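Local coordinates for protein endoglucanase FnCel5A (Fervidobacterium nodosum, PDB 3NCO) that probably hydrolyses internal beta-1,4-glucosidic bonds of cellulose, as an endoglucanase of glycoside hydrolase family 5, at residues I60-S65 against K78-R83; L190-D195 against N252-F257. All blocks are in the same frame, centred on the assembly; numbering follows the deposited sequence.

Interaction 1: I60-S65 against K78-R83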
ATOM      1  N   ILE A  60       0.093  -5.548  -3.571  1.00 14.87           N
ATOM      2  CA  ILE A  60      -1.064  -6.475  -3.687  1.00 14.30           C
ATOM      3  C   ILE A  60      -1.798  -6.560  -2.310  1.00 14.97           C
ATOM      4  O   ILE A  60      -1.377  -7.286  -1.421  1.00 15.79           O
ATOM      5  CB  ILE A  60      -0.606  -7.917  -4.122  1.00 13.88           C
ATOM      6  CG1 ILE A  60       0.302  -7.858  -5.374  1.00 14.21           C
ATOM      7  CG2 ILE A  60      -1.794  -8.816  -4.426  1.00 16.52           C
ATOM      8  CD1 ILE A  60       0.825  -9.283  -5.811  1.00 17.42           C
ATOM      9  N   PRO A  61      -2.927  -5.847  -2.168  1.00 15.01           N
ATOM     10  CA  PRO A  61      -3.838  -5.945  -1.034  1.00 15.02           C
ATOM     11  C   PRO A  61      -4.414  -7.387  -0.952  1.00 15.30           C
ATOM     12  O   PRO A  61      -4.839  -7.937  -1.971  1.00 15.29           O
ATOM     13  CB  PRO A  61      -4.904  -4.892  -1.373  1.00 14.09           C
ATOM     14  CG  PRO A  61      -4.134  -3.812  -2.307  1.00 13.37           C
ATOM     15  CD  PRO A  61      -3.287  -4.771  -3.139  1.00 14.87           C
ATOM     16  N   ILE A  62      -4.351  -7.987   0.244  1.00 15.59           N
ATOM     17  CA  ILE A  62      -4.842  -9.365   0.450  1.00 16.24           C
ATOM     18  C   ILE A  62      -5.643  -9.534   1.753  1.00 17.17           C
ATOM     19  O   ILE A  62      -5.127  -9.258   2.822  1.00 16.49           O
ATOM     20  CB  ILE A  62      -3.641 -10.380   0.448  1.00 16.23           C
ATOM     21  CG1 ILE A  62      -2.765 -10.179  -0.797  1.00 19.14           C
ATOM     22  CG2 ILE A  62      -4.118 -11.825   0.638  1.00 16.83           C
ATOM     23  CD1 ILE A  62      -1.432 -10.995  -0.781  1.00 18.14           C
ATOM     24  N   ARG A  63      -6.892 -10.012   1.660  1.00 16.09           N
ATOM     25  CA  ARG A  63      -7.736 -10.158   2.852  1.00 16.45           C
ATOM     26  C   ARG A  63      -7.553 -11.621   3.337  1.00 16.43           C
ATOM     27  O   ARG A  63      -8.431 -12.471   3.211  1.00 15.77           O
ATOM     28  CB  ARG A  63      -9.192  -9.822   2.565  1.00 16.35           C
ATOM     29  CG  ARG A  63     -10.061  -9.879   3.840  1.00 16.93           C
ATOM     30  CD  ARG A  63     -11.504  -9.922   3.505  1.00 20.43           C
ATOM     31  NE  ARG A  63     -11.902  -8.752   2.726  1.00 18.01           N
ATOM     32  CZ  ARG A  63     -13.128  -8.209   2.814  1.00 20.86           C
ATOM     33  NH1 ARG A  63     -14.034  -8.715   3.670  1.00 23.24           N
ATOM     34  NH2 ARG A  63     -13.433  -7.157   2.066  1.00 20.27           N
ATOM     35  N   TRP A  64      -6.396 -11.891   3.911  1.00 15.58           N
ATOM     36  CA  TRP A  64      -6.110 -13.185   4.454  1.00 15.54           C
ATOM     37  C   TRP A  64      -7.178 -13.619   5.429  1.00 15.91           C
ATOM     38  O   TRP A  64      -7.456 -14.794   5.590  1.00 17.46           O
ATOM     39  CB  TRP A  64      -4.748 -13.177   5.145  1.00 16.88           C
ATOM     40  CG  TRP A  64      -3.581 -12.949   4.253  1.00 14.75           C
ATOM     41  CD1 TRP A  64      -2.845 -11.772   4.156  1.00 16.81           C
ATOM     42  CD2 TRP A  64      -2.935 -13.898   3.366  1.00 17.89           C
ATOM     43  NE1 TRP A  64      -1.804 -11.946   3.269  1.00 14.75           N
ATOM     44  CE2 TRP A  64      -1.848 -13.225   2.758  1.00 15.46           C
ATOM     45  CE3 TRP A  64      -3.154 -15.258   3.044  1.00 17.89           C
ATOM     46  CZ2 TRP A  64      -1.007 -13.843   1.837  1.00 16.65           C
ATOM     47  CZ3 TRP A  64      -2.333 -15.865   2.094  1.00 17.46           C
ATOM     48  CH2 TRP A  64      -1.247 -15.160   1.524  1.00 17.54           C
ATOM     49  N   SER A  65      -7.740 -12.664   6.134  1.00 15.99           N
ATOM     50  CA  SER A  65      -8.635 -13.062   7.205  1.00 16.60           C
ATOM     51  C   SER A  65      -9.934 -13.691   6.711  1.00 18.13           C
ATOM     52  O   SER A  65     -10.684 -14.276   7.548  1.00 19.53           O
ATOM     53  CB  SER A  65      -8.944 -11.833   8.089  1.00 16.42           C
ATOM     54  OG  SER A  65      -9.606 -10.782   7.395  1.00 18.09           O
ATOM     55  N   LYS A  78      -5.687 -23.763   1.730  1.00 22.32           N
ATOM     56  CA  LYS A  78      -4.647 -24.105   0.748  1.00 22.31           C
ATOM     57  C   LYS A  78      -4.870 -23.450  -0.639  1.00 21.43           C
ATOM     58  O   LYS A  78      -3.948 -22.883  -1.261  1.00 22.16           O
ATOM     59  CB  LYS A  78      -4.506 -25.626   0.608  1.00 24.11           C
ATOM     60  CG  LYS A  78      -3.548 -25.991  -0.519  1.00 28.74           C
ATOM     61  CD  LYS A  78      -3.205 -27.480  -0.500  1.00 32.66           C
ATOM     62  CE  LYS A  78      -1.995 -27.816  -1.428  1.00 34.55           C
ATOM     63  NZ  LYS A  78      -2.176 -27.494  -2.880  1.00 39.00           N
ATOM     64  N   PHE A  79      -6.099 -23.492  -1.107  1.00 21.86           N
ATOM     65  CA  PHE A  79      -6.413 -22.952  -2.416  1.00 23.08           C
ATOM     66  C   PHE A  79      -6.054 -21.467  -2.466  1.00 21.04           C
ATOM     67  O   PHE A  79      -5.544 -20.954  -3.478  1.00 21.10           O
ATOM     68  CB  PHE A  79      -7.905 -23.125  -2.732  1.00 26.22           C
ATOM     69  CG  PHE A  79      -8.334 -22.441  -4.006  1.00 31.11           C
ATOM     70  CD1 PHE A  79      -8.229 -23.114  -5.234  1.00 34.94           C
ATOM     71  CD2 PHE A  79      -8.821 -21.123  -3.988  1.00 35.76           C
ATOM     72  CE1 PHE A  79      -8.608 -22.487  -6.435  1.00 36.22           C
ATOM     73  CE2 PHE A  79      -9.195 -20.482  -5.182  1.00 36.52           C
ATOM     74  CZ  PHE A  79      -9.085 -21.164  -6.404  1.00 35.58           C
ATOM     75  N   PHE A  80      -6.329 -20.753  -1.377  1.00 19.36           N
ATOM     76  CA  PHE A  80      -6.066 -19.293  -1.363  1.00 17.61           C
ATOM     77  C   PHE A  80      -4.567 -18.976  -1.286  1.00 17.96           C
ATOM     78  O   PHE A  80      -4.067 -18.080  -2.000  1.00 18.88           O
ATOM     79  CB  PHE A  80      -6.795 -18.622  -0.204  1.00 16.98           C
ATOM     80  CG  PHE A  80      -6.732 -17.135  -0.296  1.00 15.71           C
ATOM     81  CD1 PHE A  80      -7.491 -16.482  -1.247  1.00 18.26           C
ATOM     82  CD2 PHE A  80      -5.924 -16.406   0.554  1.00 16.67           C
ATOM     83  CE1 PHE A  80      -7.446 -15.105  -1.351  1.00 18.82           C
ATOM     84  CE2 PHE A  80      -5.865 -15.032   0.480  1.00 16.55           C
ATOM     85  CZ  PHE A  80      -6.601 -14.360  -0.489  1.00 17.86           C
ATOM     86  N   LEU A  81      -3.845 -19.709  -0.433  1.00 17.64           N
ATOM     87  CA  LEU A  81      -2.418 -19.528  -0.366  1.00 18.27           C
ATOM     88  C   LEU A  81      -1.812 -19.837  -1.751  1.00 19.76           C
ATOM     89  O   LEU A  81      -0.941 -19.097  -2.253  1.00 20.15           O
ATOM     90  CB  LEU A  81      -1.827 -20.485   0.690  1.00 18.76           C
ATOM     91  CG  LEU A  81      -0.295 -20.371   0.892  1.00 20.05           C
ATOM     92  CD1 LEU A  81       0.165 -18.918   1.188  1.00 20.59           C
ATOM     93  CD2 LEU A  81       0.143 -21.343   2.003  1.00 19.55           C
ATOM     94  N   ASP A  82      -2.303 -20.902  -2.393  1.00 20.06           N
ATOM     95  CA  ASP A  82      -1.798 -21.274  -3.724  1.00 21.14           C
ATOM     96  C   ASP A  82      -2.038 -20.157  -4.739  1.00 20.14           C
ATOM     97  O   ASP A  82      -1.178 -19.861  -5.565  1.00 20.75           O
ATOM     98  CB  ASP A  82      -2.436 -22.572  -4.190  1.00 22.82           C
ATOM     99  CG  ASP A  82      -1.886 -23.772  -3.451  1.00 27.34           C
ATOM    100  OD1 ASP A  82      -0.881 -23.618  -2.714  1.00 31.87           O
ATOM    101  OD2 ASP A  82      -2.450 -24.873  -3.645  1.00 31.39           O
ATOM    102  N   ARG A  83      -3.202 -19.546  -4.637  1.00 18.68           N
ATOM    103  CA  ARG A  83      -3.546 -18.414  -5.503  1.00 17.22           C
ATOM    104  C   ARG A  83      -2.576 -17.244  -5.311  1.00 18.18           C
ATOM    105  O   ARG A  83      -2.078 -16.665  -6.317  1.00 18.02           O
ATOM    106  CB  ARG A  83      -4.986 -17.921  -5.166  1.00 17.05           C
ATOM    107  CG  ARG A  83      -5.485 -16.685  -5.954  1.00 17.75           C
ATOM    108  CD  ARG A  83      -5.363 -16.837  -7.454  1.00 20.39           C
ATOM    109  NE  ARG A  83      -5.750 -15.596  -8.102  1.00 16.35           N
ATOM    110  CZ  ARG A  83      -5.462 -15.287  -9.361  1.00 16.89           C
ATOM    111  NH1 ARG A  83      -4.793 -16.156 -10.138  1.00 19.31           N
ATOM    112  NH2 ARG A  83      -5.859 -14.086  -9.843  1.00 16.37           N
TER
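The chi1 torsion of Phe80 (-171°) swings CG away from the backbone N and carries the ring off helix 78-93 toward Ile62 and Trp64. In Trp64, CG lies anti to the carbonyl carbon instead (chi1 -65°), and the indole reaches toward the helix. The two rings form an offset edge-to-face pair. Their planes stand at 90°, and the centroid of the Trp64 six-membered ring is 5.5 Å from that of Phe80. The edge of Phe80 does the touching: its CE2 lies 3.7 Å from Trp64 CE3. Ile62 adds its CG2 methyl to the same edge, 3.7 Å from Phe80 CE2. That methyl also sits over the rim of the Trp64 face that Phe80 approaches. At the far end of the indole, Leu81 CD1 comes obliquely to within 4.0 Å of Trp64 CH2. No hydrogen bond crosses this buried, apolar contact. An alanine in place of Trp64 is likely to open a gap between Ile62 and Leu81 and to leave the Phe80 edge without its aromatic partner. Phe80 also stacks on His67, in the loop leading to its helix. The contact folds the loop after strand 57-60 back on helix 78-93, the next helix of the TIM barrel. Ile122 and Val126 of helix 112-130 also pack on Trp64, while Ile100 of strand 97-101 touches Ile62.

Interaction 2: L190-D195 against N252-F257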
ATOM      1  N   LEU A 190       3.930   6.799  15.543  1.00 19.51           N
ATOM      2  CA  LEU A 190       4.490   5.460  15.288  1.00 19.99           C
ATOM      3  C   LEU A 190       5.773   5.281  16.079  1.00 20.81           C
ATOM      4  O   LEU A 190       6.667   6.140  16.003  1.00 23.49           O
ATOM      5  CB  LEU A 190       4.765   5.314  13.791  1.00 20.45           C
ATOM      6  CG  LEU A 190       5.265   3.995  13.242  1.00 22.90           C
ATOM      7  CD1 LEU A 190       4.314   2.835  13.590  1.00 18.41           C
ATOM      8  CD2 LEU A 190       5.490   4.114  11.704  1.00 19.81           C
ATOM      9  N   LYS A 191       5.866   4.180  16.848  1.00 20.18           N
ATOM     10  CA  LYS A 191       7.096   3.824  17.580  1.00 20.87           C
ATOM     11  C   LYS A 191       7.828   2.719  16.815  1.00 20.70           C
ATOM     12  O   LYS A 191       7.249   1.655  16.561  1.00 19.93           O
ATOM     13  CB  LYS A 191       6.768   3.367  18.999  1.00 21.05           C
ATOM     14  CG  LYS A 191       7.966   3.044  19.778  1.00 26.03           C
ATOM     15  CD  LYS A 191       7.653   2.198  21.005  1.00 34.99           C
ATOM     16  CE  LYS A 191       6.970   3.020  22.079  1.00 38.76           C
ATOM     17  NZ  LYS A 191       6.689   2.086  23.213  1.00 41.43           N
ATOM     18  N   LEU A 192       9.088   2.970  16.461  1.00 19.99           N
ATOM     19  CA  LEU A 192       9.853   2.012  15.656  1.00 20.52           C
ATOM     20  C   LEU A 192      10.467   0.915  16.542  1.00 22.39           C
ATOM     21  O   LEU A 192      10.244   0.887  17.766  1.00 26.28           O
ATOM     22  CB  LEU A 192      10.861   2.736  14.747  1.00 20.92           C
ATOM     23  CG  LEU A 192      10.209   3.651  13.710  1.00 19.03           C
ATOM     24  CD1 LEU A 192      11.263   4.339  12.863  1.00 24.21           C
ATOM     25  CD2 LEU A 192       9.324   2.779  12.787  1.00 20.10           C
ATOM     26  N   VAL A 193      11.116  -0.039  15.931  1.00 20.70           N
ATOM     27  CA  VAL A 193      11.858  -1.070  16.653  1.00 21.11           C
ATOM     28  C   VAL A 193      13.247  -1.086  16.030  1.00 21.07           C
ATOM     29  O   VAL A 193      13.457  -0.482  14.979  1.00 20.45           O
ATOM     30  CB  VAL A 193      11.192  -2.446  16.517  1.00 22.81           C
ATOM     31  CG1 VAL A 193       9.829  -2.427  17.261  1.00 23.13           C
ATOM     32  CG2 VAL A 193      11.025  -2.811  15.090  1.00 22.06           C
ATOM     33  N   ASP A 194      14.184  -1.728  16.700  1.00 20.40           N
ATOM     34  CA  ASP A 194      15.546  -1.762  16.202  1.00 20.81           C
ATOM     35  C   ASP A 194      15.653  -2.858  15.171  1.00 20.65           C
ATOM     36  O   ASP A 194      16.072  -3.978  15.491  1.00 22.52           O
ATOM     37  CB  ASP A 194      16.504  -2.053  17.362  1.00 20.80           C
ATOM     38  CG  ASP A 194      17.967  -1.776  16.983  1.00 23.63           C
ATOM     39  OD1 ASP A 194      18.244  -1.224  15.881  1.00 22.81           O
ATOM     40  OD2 ASP A 194      18.829  -2.110  17.794  1.00 28.19           O
ATOM     41  N   ASP A 195      15.264  -2.557  13.943  1.00 20.62           N
ATOM     42  CA  ASP A 195      15.324  -3.540  12.862  1.00 21.71           C
ATOM     43  C   ASP A 195      15.772  -2.723  11.672  1.00 22.31           C
ATOM     44  O   ASP A 195      15.145  -1.689  11.346  1.00 23.60           O
ATOM     45  CB  ASP A 195      13.924  -4.154  12.630  1.00 20.45           C
ATOM     46  CG  ASP A 195      13.940  -5.342  11.638  1.00 23.58           C
ATOM     47  OD1 ASP A 195      14.329  -5.187  10.477  1.00 22.13           O
ATOM     48  OD2 ASP A 195      13.564  -6.465  12.016  1.00 24.53           O
ATOM     49  N   ASN A 252      14.274   9.572  12.455  1.00 16.73           N
ATOM     50  CA  ASN A 252      14.099   8.175  12.890  1.00 15.82           C
ATOM     51  C   ASN A 252      14.846   7.136  12.025  1.00 17.45           C
ATOM     52  O   ASN A 252      14.769   5.893  12.246  1.00 17.05           O
ATOM     53  CB  ASN A 252      12.613   7.835  13.030  1.00 16.00           C
ATOM     54  CG  ASN A 252      12.003   8.580  14.212  1.00 16.76           C
ATOM     55  OD1 ASN A 252      11.435   9.659  14.052  1.00 21.76           O
ATOM     56  ND2 ASN A 252      12.182   8.043  15.385  1.00 17.40           N
ATOM     57  N   ASN A 253      15.668   7.688  11.114  1.00 16.96           N
ATOM     58  CA  ASN A 253      16.605   6.879  10.332  1.00 16.26           C
ATOM     59  C   ASN A 253      15.891   5.758   9.600  1.00 17.28           C
ATOM     60  O   ASN A 253      16.353   4.616   9.610  1.00 18.76           O
ATOM     61  CB  ASN A 253      17.659   6.293  11.280  1.00 17.77           C
ATOM     62  CG  ASN A 253      18.332   7.383  12.100  1.00 16.40           C
ATOM     63  OD1 ASN A 253      18.418   7.315  13.343  1.00 21.01           O
ATOM     64  ND2 ASN A 253      18.809   8.402  11.395  1.00 15.55           N
ATOM     65  N   VAL A 254      14.773   6.084   8.963  1.00 16.18           N
ATOM     66  CA  VAL A 254      13.965   5.039   8.281  1.00 16.69           C
ATOM     67  C   VAL A 254      13.504   5.558   6.906  1.00 17.10           C
ATOM     68  O   VAL A 254      13.222   6.747   6.756  1.00 15.96           O
ATOM     69  CB  VAL A 254      12.787   4.620   9.194  1.00 17.40           C
ATOM     70  CG1 VAL A 254      11.785   5.756   9.345  1.00 18.03           C
ATOM     71  CG2 VAL A 254      12.136   3.299   8.765  1.00 22.28           C
ATOM     72  N   PRO A 255      13.445   4.667   5.879  1.00 16.38           N
ATOM     73  CA  PRO A 255      12.944   5.142   4.582  1.00 15.44           C
ATOM     74  C   PRO A 255      11.421   5.179   4.564  1.00 16.37           C
ATOM     75  O   PRO A 255      10.785   4.532   5.392  1.00 17.46           O
ATOM     76  CB  PRO A 255      13.383   4.053   3.598  1.00 15.18           C
ATOM     77  CG  PRO A 255      14.128   3.022   4.364  1.00 18.25           C
ATOM     78  CD  PRO A 255      13.863   3.253   5.837  1.00 17.60           C
ATOM     79  N   ILE A 256      10.869   5.916   3.588  1.00 15.78           N
ATOM     80  CA  ILE A 256       9.433   6.120   3.495  1.00 15.32           C
ATOM     81  C   ILE A 256       8.918   5.679   2.112  1.00 15.35           C
ATOM     82  O   ILE A 256       9.436   6.125   1.076  1.00 16.44           O
ATOM     83  CB  ILE A 256       9.105   7.638   3.637  1.00 14.55           C
ATOM     84  CG1 ILE A 256       9.453   8.112   5.039  1.00 15.88           C
ATOM     85  CG2 ILE A 256       7.656   7.947   3.263  1.00 14.27           C
ATOM     86  CD1 ILE A 256       8.443   7.627   6.126  1.00 15.83           C
ATOM     87  N   PHE A 257       7.819   4.896   2.124  1.00 14.28           N
ATOM     88  CA  PHE A 257       7.052   4.510   0.916  1.00 14.44           C
ATOM     89  C   PHE A 257       5.678   5.144   1.006  1.00 15.46           C
ATOM     90  O   PHE A 257       4.928   4.972   1.980  1.00 16.09           O
ATOM     91  CB  PHE A 257       6.972   2.969   0.947  1.00 14.70           C
ATOM     92  CG  PHE A 257       5.971   2.344   0.039  1.00 13.37           C
ATOM     93  CD1 PHE A 257       5.851   2.630  -1.333  1.00 14.08           C
ATOM     94  CD2 PHE A 257       5.205   1.308   0.586  1.00 16.17           C
ATOM     95  CE1 PHE A 257       4.956   1.869  -2.101  1.00 16.15           C
ATOM     96  CE2 PHE A 257       4.307   0.600  -0.155  1.00 18.53           C
ATOM     97  CZ  PHE A 257       4.204   0.824  -1.486  1.00 16.26           C
TER
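Leu192 meets Asn252 and Val254 without any ring between the two segments. The one flat group among these three residues is the Asn252 amide, and it takes no part in the touching. Asn252 meets Leu192 through its aliphatic base instead, with CB 3.8 Å from Leu192 CD1. The same methyl meets Val254 tip to tip, 3.8 Å from Val254 CG1, and lies 4.0 Å from Val254 CB. One leucine methyl therefore carries the whole contact. The extended end of the side chain (chi2 179°) puts CD1 farthest forward. The chi1 of Val254 (68°) turns its CG1 toward that methyl. No hydrogen bond or salt bridge crosses here. In the TIM barrel, 190-195 is part of the loop entering strand 198-204. The other segment, 252-257, leads from the end of helix 232-252 into strand 256-261. The contact thus joins that loop to the turn after the helix, both at the N-terminal end of the barrel strands. Asn253, with positive phi, closes helix 232-252 in a Schellman motif, and the chain then turns into the strand. Trp248 of that helix and Val200 of strand 198-204 each touch both Leu192 and Val254. The loop is tied to helix 151-168: Tyr158 OH is hydrogen-bonded to Lys191 O, and Asn155 OD1 to Lys191 N. Asp195 adds a salt bridge to Arg166.

Overall arrangement
Interactions 1 and 2 lie at opposite ends of the barrel strands and on different sides of the barrel. Interaction 1 follows the second strand; interaction 2 comes before the sixth and at the entry to the seventh. Their centres are 27 Å apart, and their nearest atoms are about 8 Å apart, so they do not touch. Each centre is 16 Å from the centre of the chain. In family 5 the active site opens at the C-terminal ends of the strands. The loop of 60-65 starts at that end. The 190-195 and 252-257 contact packs at the other end, though its second segment already includes the start of strand 256-261, which runs along the barrel wall toward the catalytic face.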